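Local coordinates for protein DNA polymerase III subunit beta (Pseudomonas aeruginosa, PDB 4TSZ) that tethers DNA polymerases and other proteins to DNA and so confers processivity on them, as a member of the beta family of bacterial sliding rings, at residues E[128-133]-E[213-218]; E[137-142]-E[181-186]. All blocks are in the same frame, centred on the assembly; numbering follows the deposited sequence.

Contact 1: E[128-133]-E[213-218]; sequences NFSIAQ and DGEVGI
F129 and I131 pair with I218 and V216 where strands 128-132 and 215-218 run antiparallel, their axes 4.6 Å apart at closest approach and 154° between directions. Both are hydrogen-bonded pairs, each closed by two backbone bonds; the shortest runs from I218 N to F129 O, 2.7 Å. S130 with G217 and A132 with E215 are the non-hydrogen-bonded pairs. The pairing outlasts the strand, since Q133 N, at the start of the helix, still reaches G214 O at 3.0 Å. On one face, F129 has CG between its backbone N and carbonyl carbon (chi1 62°), which lays the ring beside I218: I218 CB sits over the ring face, 3.9 Å from its centroid, a CH-pi contact, and CG2 reaches F129 CZ at 3.6 Å. I131 CG2 meets V216 CG1 at 3.7 Å on the same face. The extended side chain of Q133 reaches the partner strand, NE2 donating to E215 O (3.2 Å) from above the carbonyl plane, while OE1 accepts from E211 N; the amide is thus tied at both ends. On the opposite face from F129 and I131, S130 OG lies against E215 CG, 3.3 Å away. V216 and I218 also touch L136 of helix 133-141. A strand running straight into a helix recurs in all three domains, at 3-7/8-19 and 256-261/262-273 as here, and is characteristic of the beta sliding-ring fold.

Contact 2: E[137-142]-E[181-186]; sequences RRLIDR and CSLDAQ
R138 and L139 bring helix 137-141 against C181 and L183 of strand 181-184, the two axes 8.3 Å apart at closest approach and nearly antiparallel at 166°. This is side-chain packing of a helix on a sheet, with the closest pair of CA atoms at L139 and C181. L139 does most of the apolar work through a single methyl: CD2 lies 3.3 Å from C181 O, and the same carbon touches C181 SG and L183 CG, each at 3.7 Å. L139 and L183 interleave from the helix and the strand, and L183 CD1 comes alongside L139 CG. R138 borders this apolar patch. Its chain is extended from CG to NE, with CG anti to the backbone N (chi1 -178°), and this carries the guanidinium across from the helix to the strand, until NH1 lies 3.4 Å from C181 SG and equally far from L183 CD2. Both partners approach the group obliquely, and NH1, buried by the contact, has no polar partner in the model. The other amino group, NH2, makes a long, weak ion pair with E353, whose carboxylate also forms a salt bridge with R142 NH1; that shared acid probably eases the proximity of the two arginines. R142 adds its CB, 4.2 Å from C181 CB. Beneath the helix, L139 also packs on L168 and its carbonyl accepts from S170 OG, both of strand 167-173, which pairs with 177-184. Beyond C181 and R142 lies S359 of strand 359-363, while I140 faces helix 199-208.

In the fold
Helix 133-141 is common to both contacts: contact 1 ends at its first residue and contact 2 uses its last turns, nested in the chain loop that contact 1 closes. Contact 1 pairs the outermost strand of one eight-stranded sheet with its neighbour, whereas contact 2 sets the helix on an inner strand of the other. Both are partly buried, but contact 1 includes the exposed N128, S130 and E215, whereas none of those touching in contact 2 is fully exposed. Backbone hydrogen bonds dominate the first; methyl, sulfur and guanidinium packing makes the second. Their centres lie about 12 Å apart, and the segments touch where I131 CD1 packs against A185 CB, 4.1 Å away.

Contact 1: E[128-133]-E[213-218]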
ATOM      1  N   ASN E 128       7.743 -38.546  -5.369  1.00 68.43           N
ATOM      2  CA  ASN E 128       8.509 -37.660  -4.504  1.00 67.56           C
ATOM      3  C   ASN E 128       9.892 -37.385  -5.050  1.00 72.88           C
ATOM      4  O   ASN E 128      10.587 -38.302  -5.491  1.00 74.49           O
ATOM      5  CB  ASN E 128       8.492 -38.045  -3.017  1.00 68.79           C
ATOM      6  CG  ASN E 128       8.913 -39.442  -2.636  1.00 91.82           C
ATOM      7  OD1 ASN E 128       9.734 -40.106  -3.282  1.00 88.91           O
ATOM      8  ND2 ASN E 128       8.435 -39.866  -1.484  1.00 81.43           N
ATOM      9  N   PHE E 129      10.254 -36.101  -5.088  1.00 68.21           N
ATOM     10  CA  PHE E 129      11.528 -35.645  -5.635  1.00 67.98           C
ATOM     11  C   PHE E 129      11.999 -34.383  -4.932  1.00 70.10           C
ATOM     12  O   PHE E 129      11.203 -33.684  -4.307  1.00 67.40           O
ATOM     13  CB  PHE E 129      11.379 -35.381  -7.154  1.00 69.41           C
ATOM     14  CG  PHE E 129      10.383 -34.301  -7.532  1.00 67.99           C
ATOM     15  CD1 PHE E 129       9.045 -34.612  -7.763  1.00 70.16           C
ATOM     16  CD2 PHE E 129      10.786 -32.982  -7.678  1.00 68.14           C
ATOM     17  CE1 PHE E 129       8.125 -33.614  -8.111  1.00 69.27           C
ATOM     18  CE2 PHE E 129       9.865 -31.982  -8.016  1.00 69.29           C
ATOM     19  CZ  PHE E 129       8.543 -32.308  -8.245  1.00 66.82           C
ATOM     20  N   SER E 130      13.293 -34.081  -5.070  1.00 68.05           N
ATOM     21  CA  SER E 130      13.902 -32.871  -4.532  1.00 66.93           C
ATOM     22  C   SER E 130      14.221 -31.933  -5.700  1.00 68.64           C
ATOM     23  O   SER E 130      14.561 -32.396  -6.791  1.00 69.59           O
ATOM     24  CB  SER E 130      15.162 -33.209  -3.746  1.00 72.77           C
ATOM     25  OG  SER E 130      15.409 -32.207  -2.774  1.00 82.71           O
ATOM     26  N   ILE E 131      14.078 -30.627  -5.482  1.00 62.74           N
ATOM     27  CA  ILE E 131      14.322 -29.610  -6.507  1.00 62.13           C
ATOM     28  C   ILE E 131      14.807 -28.295  -5.885  1.00 65.44           C
ATOM     29  O   ILE E 131      14.446 -27.979  -4.754  1.00 65.18           O
ATOM     30  CB  ILE E 131      13.065 -29.421  -7.437  1.00 64.32           C
ATOM     31  CG1 ILE E 131      13.418 -28.657  -8.739  1.00 64.77           C
ATOM     32  CG2 ILE E 131      11.834 -28.829  -6.695  1.00 63.30           C
ATOM     33  CD1 ILE E 131      12.276 -28.393  -9.723  1.00 71.19           C
ATOM     34  N   ALA E 132      15.617 -27.528  -6.631  1.00 62.18           N
ATOM     35  CA  ALA E 132      16.081 -26.204  -6.216  1.00 60.86           C
ATOM     36  C   ALA E 132      14.844 -25.309  -6.053  1.00 62.05           C
ATOM     37  O   ALA E 132      13.955 -25.339  -6.912  1.00 60.23           O
ATOM     38  CB  ALA E 132      16.996 -25.619  -7.279  1.00 62.42           C
ATOM     39  N   GLN E 133      14.769 -24.559  -4.932  1.00 57.90           N
ATOM     40  CA  GLN E 133      13.657 -23.652  -4.626  1.00 56.15           C
ATOM     41  C   GLN E 133      13.469 -22.626  -5.743  1.00 59.60           C
ATOM     42  O   GLN E 133      12.338 -22.337  -6.137  1.00 58.03           O
ATOM     43  CB  GLN E 133      13.881 -22.945  -3.279  1.00 56.68           C
ATOM     44  CG  GLN E 133      13.622 -23.836  -2.064  1.00 64.89           C
ATOM     45  CD  GLN E 133      13.753 -23.103  -0.749  1.00 69.65           C
ATOM     46  OE1 GLN E 133      13.267 -21.986  -0.577  1.00 59.90           O
ATOM     47  NE2 GLN E 133      14.383 -23.737   0.227  1.00 61.64           N
ATOM     48  N   ASP E 213      19.544 -20.255  -2.729  1.00 78.70           N
ATOM     49  CA  ASP E 213      20.482 -21.381  -2.763  1.00 79.49           C
ATOM     50  C   ASP E 213      19.854 -22.717  -2.321  1.00 79.87           C
ATOM     51  O   ASP E 213      20.405 -23.777  -2.632  1.00 81.26           O
ATOM     52  CB  ASP E 213      21.702 -21.081  -1.869  1.00 83.16           C
ATOM     53  CG  ASP E 213      22.598 -19.954  -2.346  1.00 98.80           C
ATOM     54  OD1 ASP E 213      22.134 -18.788  -2.360  1.00 99.08           O
ATOM     55  OD2 ASP E 213      23.787 -20.220  -2.629  1.00107.76           O
ATOM     56  N   GLY E 214      18.733 -22.643  -1.597  1.00 72.30           N
ATOM     57  CA  GLY E 214      18.025 -23.777  -1.004  1.00 70.00           C
ATOM     58  C   GLY E 214      17.348 -24.794  -1.899  1.00 69.06           C
ATOM     59  O   GLY E 214      17.115 -24.558  -3.091  1.00 67.60           O
ATOM     60  N   GLU E 215      17.009 -25.939  -1.283  1.00 63.06           N
ATOM     61  CA  GLU E 215      16.343 -27.075  -1.900  1.00 61.98           C
ATOM     62  C   GLU E 215      14.966 -27.284  -1.256  1.00 63.24           C
ATOM     63  O   GLU E 215      14.757 -26.927  -0.091  1.00 62.19           O
ATOM     64  CB  GLU E 215      17.201 -28.332  -1.697  1.00 65.18           C
ATOM     65  CG  GLU E 215      17.085 -29.352  -2.817  1.00 76.08           C
ATOM     66  CD  GLU E 215      18.015 -29.200  -4.009  1.00 91.57           C
ATOM     67  OE1 GLU E 215      18.631 -28.120  -4.170  1.00 83.24           O
ATOM     68  OE2 GLU E 215      18.103 -30.165  -4.805  1.00 81.89           O
ATOM     69  N   VAL E 216      14.034 -27.866  -2.017  1.00 57.67           N
ATOM     70  CA  VAL E 216      12.690 -28.194  -1.543  1.00 55.01           C
ATOM     71  C   VAL E 216      12.330 -29.641  -1.920  1.00 57.31           C
ATOM     72  O   VAL E 216      12.541 -30.061  -3.057  1.00 56.70           O
ATOM     73  CB  VAL E 216      11.608 -27.138  -1.942  1.00 56.99           C
ATOM     74  CG1 VAL E 216      11.473 -26.987  -3.461  1.00 56.87           C
ATOM     75  CG2 VAL E 216      10.254 -27.427  -1.288  1.00 55.46           C
ATOM     76  N   GLY E 217      11.842 -30.388  -0.940  1.00 53.29           N
ATOM     77  CA  GLY E 217      11.369 -31.745  -1.140  1.00 53.83           C
ATOM     78  C   GLY E 217       9.905 -31.688  -1.521  1.00 56.11           C
ATOM     79  O   GLY E 217       9.112 -31.063  -0.813  1.00 54.07           O
ATOM     80  N   ILE E 218       9.540 -32.307  -2.654  1.00 53.01           N
ATOM     81  CA  ILE E 218       8.160 -32.319  -3.146  1.00 51.76           C
ATOM     82  C   ILE E 218       7.563 -33.714  -3.079  1.00 56.73           C
ATOM     83  O   ILE E 218       8.221 -34.686  -3.458  1.00 57.48           O
ATOM     84  CB  ILE E 218       8.038 -31.722  -4.587  1.00 54.46           C
ATOM     85  CG1 ILE E 218       8.548 -30.256  -4.670  1.00 53.70           C
ATOM     86  CG2 ILE E 218       6.616 -31.876  -5.183  1.00 53.84           C
ATOM     87  CD1 ILE E 218       7.798 -29.208  -3.840  1.00 56.02           C
TER

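Contact 2: E[137-142]-E[181-186]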
ATOM      1  N   ARG E 137      10.160 -21.899  -7.982  1.00 47.72           N
ATOM      2  CA  ARG E 137       9.635 -20.539  -7.918  1.00 46.87           C
ATOM      3  C   ARG E 137       9.514 -19.927  -9.327  1.00 52.36           C
ATOM      4  O   ARG E 137       8.500 -19.285  -9.608  1.00 52.67           O
ATOM      5  CB  ARG E 137      10.479 -19.634  -6.997  1.00 48.90           C
ATOM      6  CG  ARG E 137       9.663 -18.449  -6.503  1.00 57.08           C
ATOM      7  CD  ARG E 137      10.467 -17.328  -5.898  1.00 57.32           C
ATOM      8  NE  ARG E 137       9.601 -16.165  -5.702  1.00 61.34           N
ATOM      9  CZ  ARG E 137       9.525 -15.459  -4.580  1.00 73.37           C
ATOM     10  NH1 ARG E 137      10.280 -15.777  -3.534  1.00 53.65           N
ATOM     11  NH2 ARG E 137       8.700 -14.423  -4.497  1.00 62.84           N
ATOM     12  N   ARG E 138      10.534 -20.145 -10.200  1.00 48.76           N
ATOM     13  CA  ARG E 138      10.574 -19.709 -11.603  1.00 48.15           C
ATOM     14  C   ARG E 138       9.355 -20.263 -12.358  1.00 50.15           C
ATOM     15  O   ARG E 138       8.677 -19.502 -13.032  1.00 48.01           O
ATOM     16  CB  ARG E 138      11.875 -20.176 -12.284  1.00 49.91           C
ATOM     17  CG  ARG E 138      12.038 -19.732 -13.749  1.00 64.65           C
ATOM     18  CD  ARG E 138      13.203 -20.436 -14.450  1.00 81.99           C
ATOM     19  NE  ARG E 138      13.647 -19.734 -15.670  1.00 92.66           N
ATOM     20  CZ  ARG E 138      13.368 -20.105 -16.926  1.00110.17           C
ATOM     21  NH1 ARG E 138      12.640 -21.188 -17.161  1.00 97.75           N
ATOM     22  NH2 ARG E 138      13.822 -19.396 -17.952  1.00102.87           N
ATOM     23  N   LEU E 139       9.059 -21.574 -12.218  1.00 48.36           N
ATOM     24  CA  LEU E 139       7.909 -22.219 -12.871  1.00 47.98           C
ATOM     25  C   LEU E 139       6.592 -21.546 -12.498  1.00 50.26           C
ATOM     26  O   LEU E 139       5.763 -21.297 -13.381  1.00 50.55           O
ATOM     27  CB  LEU E 139       7.842 -23.721 -12.555  1.00 48.42           C
ATOM     28  CG  LEU E 139       8.938 -24.613 -13.139  1.00 54.48           C
ATOM     29  CD1 LEU E 139       8.771 -26.022 -12.665  1.00 54.63           C
ATOM     30  CD2 LEU E 139       8.922 -24.615 -14.665  1.00 56.61           C
ATOM     31  N   ILE E 140       6.426 -21.205 -11.196  1.00 44.31           N
ATOM     32  CA  ILE E 140       5.217 -20.555 -10.681  1.00 41.77           C
ATOM     33  C   ILE E 140       5.158 -19.093 -11.148  1.00 43.68           C
ATOM     34  O   ILE E 140       4.152 -18.699 -11.732  1.00 41.68           O
ATOM     35  CB  ILE E 140       5.067 -20.691  -9.133  1.00 43.78           C
ATOM     36  CG1 ILE E 140       5.074 -22.171  -8.681  1.00 44.52           C
ATOM     37  CG2 ILE E 140       3.800 -19.953  -8.635  1.00 43.75           C
ATOM     38  CD1 ILE E 140       5.325 -22.413  -7.143  1.00 50.66           C
ATOM     39  N   ASP E 141       6.223 -18.304 -10.885  1.00 40.53           N
ATOM     40  CA  ASP E 141       6.286 -16.881 -11.226  1.00 40.82           C
ATOM     41  C   ASP E 141       6.225 -16.589 -12.731  1.00 44.41           C
ATOM     42  O   ASP E 141       5.705 -15.546 -13.108  1.00 42.55           O
ATOM     43  CB  ASP E 141       7.500 -16.196 -10.576  1.00 43.39           C
ATOM     44  CG  ASP E 141       7.440 -16.061  -9.058  1.00 50.77           C
ATOM     45  OD1 ASP E 141       6.330 -16.203  -8.483  1.00 48.20           O
ATOM     46  OD2 ASP E 141       8.497 -15.795  -8.446  1.00 56.62           O
ATOM     47  N   ARG E 142       6.709 -17.509 -13.585  1.00 42.16           N
ATOM     48  CA  ARG E 142       6.644 -17.302 -15.034  1.00 43.08           C
ATOM     49  C   ARG E 142       5.244 -17.559 -15.595  1.00 45.12           C
ATOM     50  O   ARG E 142       4.984 -17.204 -16.740  1.00 45.17           O
ATOM     51  CB  ARG E 142       7.687 -18.163 -15.803  1.00 44.76           C
ATOM     52  CG  ARG E 142       9.156 -17.775 -15.614  1.00 59.98           C
ATOM     53  CD  ARG E 142       9.531 -16.477 -16.283  1.00 75.97           C
ATOM     54  NE  ARG E 142      10.892 -16.063 -15.942  1.00 87.57           N
ATOM     55  CZ  ARG E 142      11.961 -16.283 -16.701  1.00103.83           C
ATOM     56  NH1 ARG E 142      11.843 -16.924 -17.857  1.00 94.52           N
ATOM     57  NH2 ARG E 142      13.156 -15.864 -16.310  1.00 93.25           N
ATOM     58  N   CYS E 181       5.700 -23.125 -18.538  1.00 48.29           N
ATOM     59  CA  CYS E 181       7.148 -23.118 -18.336  1.00 49.05           C
ATOM     60  C   CYS E 181       7.613 -24.540 -18.054  1.00 55.33           C
ATOM     61  O   CYS E 181       6.980 -25.231 -17.260  1.00 53.77           O
ATOM     62  CB  CYS E 181       7.550 -22.158 -17.220  1.00 47.65           C
ATOM     63  SG  CYS E 181       9.335 -21.858 -17.125  1.00 52.09           S
ATOM     64  N   SER E 182       8.676 -24.993 -18.742  1.00 55.10           N
ATOM     65  CA  SER E 182       9.223 -26.346 -18.590  1.00 57.32           C
ATOM     66  C   SER E 182      10.686 -26.283 -18.182  1.00 67.38           C
ATOM     67  O   SER E 182      11.435 -25.451 -18.698  1.00 67.97           O
ATOM     68  CB  SER E 182       9.091 -27.129 -19.895  1.00 59.76           C
ATOM     69  OG  SER E 182       7.763 -27.140 -20.389  1.00 62.51           O
ATOM     70  N   LEU E 183      11.087 -27.149 -17.253  1.00 67.61           N
ATOM     71  CA  LEU E 183      12.465 -27.249 -16.773  1.00 69.91           C
ATOM     72  C   LEU E 183      12.848 -28.721 -16.648  1.00 77.23           C
ATOM     73  O   LEU E 183      12.090 -29.500 -16.069  1.00 74.73           O
ATOM     74  CB  LEU E 183      12.657 -26.521 -15.423  1.00 69.18           C
ATOM     75  CG  LEU E 183      12.568 -24.992 -15.432  1.00 74.12           C
ATOM     76  CD1 LEU E 183      12.692 -24.429 -14.016  1.00 73.15           C
ATOM     77  CD2 LEU E 183      13.628 -24.358 -16.379  1.00 79.56           C
ATOM     78  N   ASP E 184      14.006 -29.108 -17.219  1.00 79.19           N
ATOM     79  CA  ASP E 184      14.446 -30.498 -17.145  1.00 82.10           C
ATOM     80  C   ASP E 184      15.108 -30.785 -15.796  1.00 88.81           C
ATOM     81  O   ASP E 184      16.322 -30.626 -15.631  1.00 90.22           O
ATOM     82  CB  ASP E 184      15.256 -30.952 -18.380  1.00 86.24           C
ATOM     83  CG  ASP E 184      16.503 -30.153 -18.680  1.00 98.65           C
ATOM     84  OD1 ASP E 184      16.371 -28.975 -19.079  1.00 98.41           O
ATOM     85  OD2 ASP E 184      17.613 -30.723 -18.569  1.00108.80           O
ATOM     86  N   ALA E 185      14.268 -31.166 -14.813  1.00 85.16           N
ATOM     87  CA  ALA E 185      14.658 -31.470 -13.436  1.00 85.56           C
ATOM     88  C   ALA E 185      15.158 -32.916 -13.216  1.00 93.45           C
ATOM     89  O   ALA E 185      15.602 -33.243 -12.110  1.00 93.19           O
ATOM     90  CB  ALA E 185      13.500 -31.166 -12.505  1.00 84.36           C
ATOM     91  N   GLN E 186      15.103 -33.763 -14.277  1.00 93.12           N
ATOM     92  CA  GLN E 186      15.511 -35.178 -14.282  1.00 95.77           C
ATOM     93  C   GLN E 186      14.833 -36.006 -13.170  1.00101.12           C
ATOM     94  O   GLN E 186      15.499 -36.701 -12.398  1.00101.68           O
ATOM     95  CB  GLN E 186      17.048 -35.332 -14.311  1.00 98.92           C
TER